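Local coordinates for protein putative peptidase (Bacteroides fragilis, PDB 5DYN) that probably cleaves proteins as a clostripain-family (C11) cysteine peptidase, of which this is the C-terminal part, and is implicated in activating the Bacteroides fragilis toxin, at residues S49-S54 / A114-L119. Numbering follows the deposited sequence.
Sequences SYLISS and AKMSEL. With NA (sodium ion), chain H.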
loop_
_atom_site.group_PDB
_atom_site.type_symbol
_atom_site.label_atom_id
_atom_site.label_comp_id
_atom_site.label_asym_id
_atom_site.label_seq_id
_atom_site.Cartn_x
_atom_site.Cartn_y
_atom_site.Cartn_z
ATOM N N SER B 49 -2.563 7.527 10.019
ATOM C CA SER B 49 -4.002 7.721 9.972
ATOM C C SER B 49 -4.634 7.039 8.760
ATOM O O SER B 49 -5.687 6.417 8.876
ATOM C CB SER B 49 -4.328 9.213 9.968
ATOM O OG SER B 49 -3.646 9.873 11.019
ATOM N N TYR B 50 -3.990 7.153 7.601
ATOM C CA TYR B 50 -4.564 6.611 6.371
ATOM C C TYR B 50 -3.596 5.735 5.580
ATOM O O TYR B 50 -2.415 6.057 5.443
ATOM C CB TYR B 50 -5.067 7.752 5.487
ATOM C CG TYR B 50 -6.150 8.570 6.148
ATOM C CD1 TYR B 50 -7.465 8.123 6.175
ATOM C CD2 TYR B 50 -5.857 9.784 6.761
ATOM C CE1 TYR B 50 -8.458 8.862 6.787
ATOM C CE2 TYR B 50 -6.843 10.530 7.374
ATOM C CZ TYR B 50 -8.143 10.063 7.385
ATOM O OH TYR B 50 -9.133 10.798 7.993
ATOM N N LEU B 51 -4.117 4.623 5.068
ATOM C CA LEU B 51 -3.357 3.720 4.210
ATOM C C LEU B 51 -3.770 3.911 2.755
ATOM O O LEU B 51 -4.948 3.789 2.419
ATOM C CB LEU B 51 -3.567 2.263 4.629
ATOM C CG LEU B 51 -2.889 1.211 3.748
ATOM C CD1 LEU B 51 -1.378 1.283 3.893
ATOM C CD2 LEU B 51 -3.393 -0.183 4.064
ATOM N N ILE B 52 -2.802 4.213 1.897
ATOM C CA ILE B 52 -3.087 4.484 0.493
ATOM C C ILE B 52 -2.337 3.531 -0.432
ATOM O O ILE B 52 -1.106 3.544 -0.478
ATOM C CB ILE B 52 -2.715 5.930 0.114
ATOM C CG1 ILE B 52 -3.196 6.908 1.189
ATOM C CG2 ILE B 52 -3.279 6.286 -1.256
ATOM C CD1 ILE B 52 -2.620 8.297 1.047
ATOM N N SER B 53 -3.085 2.716 -1.171
ATOM C CA SER B 53 -2.498 1.777 -2.120
ATOM C C SER B 53 -3.584 1.134 -2.976
ATOM O O SER B 53 -4.728 1.594 -2.995
ATOM C CB SER B 53 -1.695 0.695 -1.388
ATOM O OG SER B 53 -0.947 -0.097 -2.294
ATOM N N SER B 54 -3.220 0.073 -3.689
ATOM C CA SER B 54 -4.191 -0.704 -4.447
ATOM C C SER B 54 -4.311 -2.092 -3.850
ATOM O O SER B 54 -3.319 -2.656 -3.401
ATOM C CB SER B 54 -3.789 -0.803 -5.920
ATOM O OG SER B 54 -4.686 -1.634 -6.637
ATOM N N ALA B 114 -7.759 3.825 3.314
ATOM C CA ALA B 114 -8.357 3.221 4.494
ATOM C C ALA B 114 -8.067 4.041 5.745
ATOM O O ALA B 114 -6.933 4.454 5.974
ATOM C CB ALA B 114 -7.853 1.792 4.667
ATOM N N LYS B 115 -9.100 4.270 6.550
ATOM C CA LYS B 115 -8.939 4.959 7.827
ATOM C C LYS B 115 -8.435 3.977 8.884
ATOM O O LYS B 115 -9.164 3.083 9.313
ATOM C CB LYS B 115 -10.261 5.598 8.262
ATOM C CG LYS B 115 -10.141 6.553 9.440
ATOM C CD LYS B 115 -11.431 7.337 9.658
ATOM C CE LYS B 115 -11.251 8.408 10.726
ATOM N NZ LYS B 115 -12.433 9.312 10.830
ATOM N N MET B 116 -7.182 4.148 9.292
ATOM C CA MET B 116 -6.517 3.209 10.194
ATOM C C MET B 116 -7.183 3.091 11.562
ATOM O O MET B 116 -7.191 2.018 12.164
ATOM C CB MET B 116 -5.055 3.615 10.386
ATOM C CG MET B 116 -4.216 3.575 9.125
ATOM S SD MET B 116 -3.769 1.901 8.648
ATOM C CE MET B 116 -2.099 2.167 8.062
ATOM N N SER B 117 -7.732 4.195 12.057
ATOM C CA SER B 117 -8.282 4.232 13.410
ATOM C C SER B 117 -9.517 3.350 13.549
ATOM O O SER B 117 -9.909 2.995 14.659
ATOM C CB SER B 117 -8.622 5.670 13.810
ATOM O OG SER B 117 -9.580 6.234 12.931
ATOM N N GLU B 118 -10.119 2.990 12.419
ATOM C CA GLU B 118 -11.330 2.174 12.417
ATOM C C GLU B 118 -11.039 0.682 12.263
ATOM O O GLU B 118 -11.959 -0.136 12.245
ATOM C CB GLU B 118 -12.271 2.635 11.303
ATOM C CG GLU B 118 -12.847 4.036 11.500
ATOM C CD GLU B 118 -13.976 4.077 12.521
ATOM O OE1 GLU B 118 -14.226 3.050 13.192
ATOM O OE2 GLU B 118 -14.623 5.139 12.647
ATOM N N LEU B 119 -9.761 0.330 12.162
ATOM C CA LEU B 119 -9.366 -1.058 11.927
ATOM C C LEU B 119 -9.647 -1.968 13.125
ATOM O O LEU B 119 -9.939 -3.154 12.956
ATOM C CB LEU B 119 -7.884 -1.129 11.555
ATOM C CG LEU B 119 -7.600 -1.268 10.058
ATOM C CD1 LEU B 119 -8.086 -2.620 9.551
ATOM C CD2 LEU B 119 -8.254 -0.136 9.281
HETATM NA NA NA H . -15.289 0.638 11.919
#
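Leu51 and Ala114 face each other as a hydrogen-bonded antiparallel pair: Leu51 N donates to Ala114 O over 3.0 Å, Ala114 N returns a bond of 3.0 Å to Leu51 O, and both donors lie in the plane of the carbonyl they meet. Ala114 O also takes a CA-H...O contact from Tyr50 CA at 3.2 Å. Two residues along, beyond the Tyr50-Lys115 pair, Met116 N reaches Ser49 O at 2.7 Å, nearly straight at the hydrogen (164°) but tilted 26° from the carbonyl plane, as the chain leaves the strand. On one face of the sheet Tyr50 and Lys115 run side by side, the antiparallel non-hydrogen-bonded pair; Tyr50 CE1 lies 3.9 Å from Lys115 CG, with the lysine chain extended beyond it. The other face carries Leu51 and Ala114; Met116 lies against Leu51, its chain bending at chi2 (-76°) and again at chi3, bringing CE to 3.7 Å from Leu51 CB. This ladder joins strands 50-53 and 110-115 in the five-stranded mixed sheet of the clostripain-like domain, where strand 50-53 also pairs in parallel with strand 25-31. Ala41 of helix 38-43 and Phe30 pack on Leu51, whereas Ala79 of helix 78-92 touches Tyr50, so helices cover both faces. Past the strand, Leu119 N bonds to Met116 O as helix 119-127 begins, and Glu118 OE1, also bonded to Asn121 ND2, binds a sodium ion together with Ala180 O.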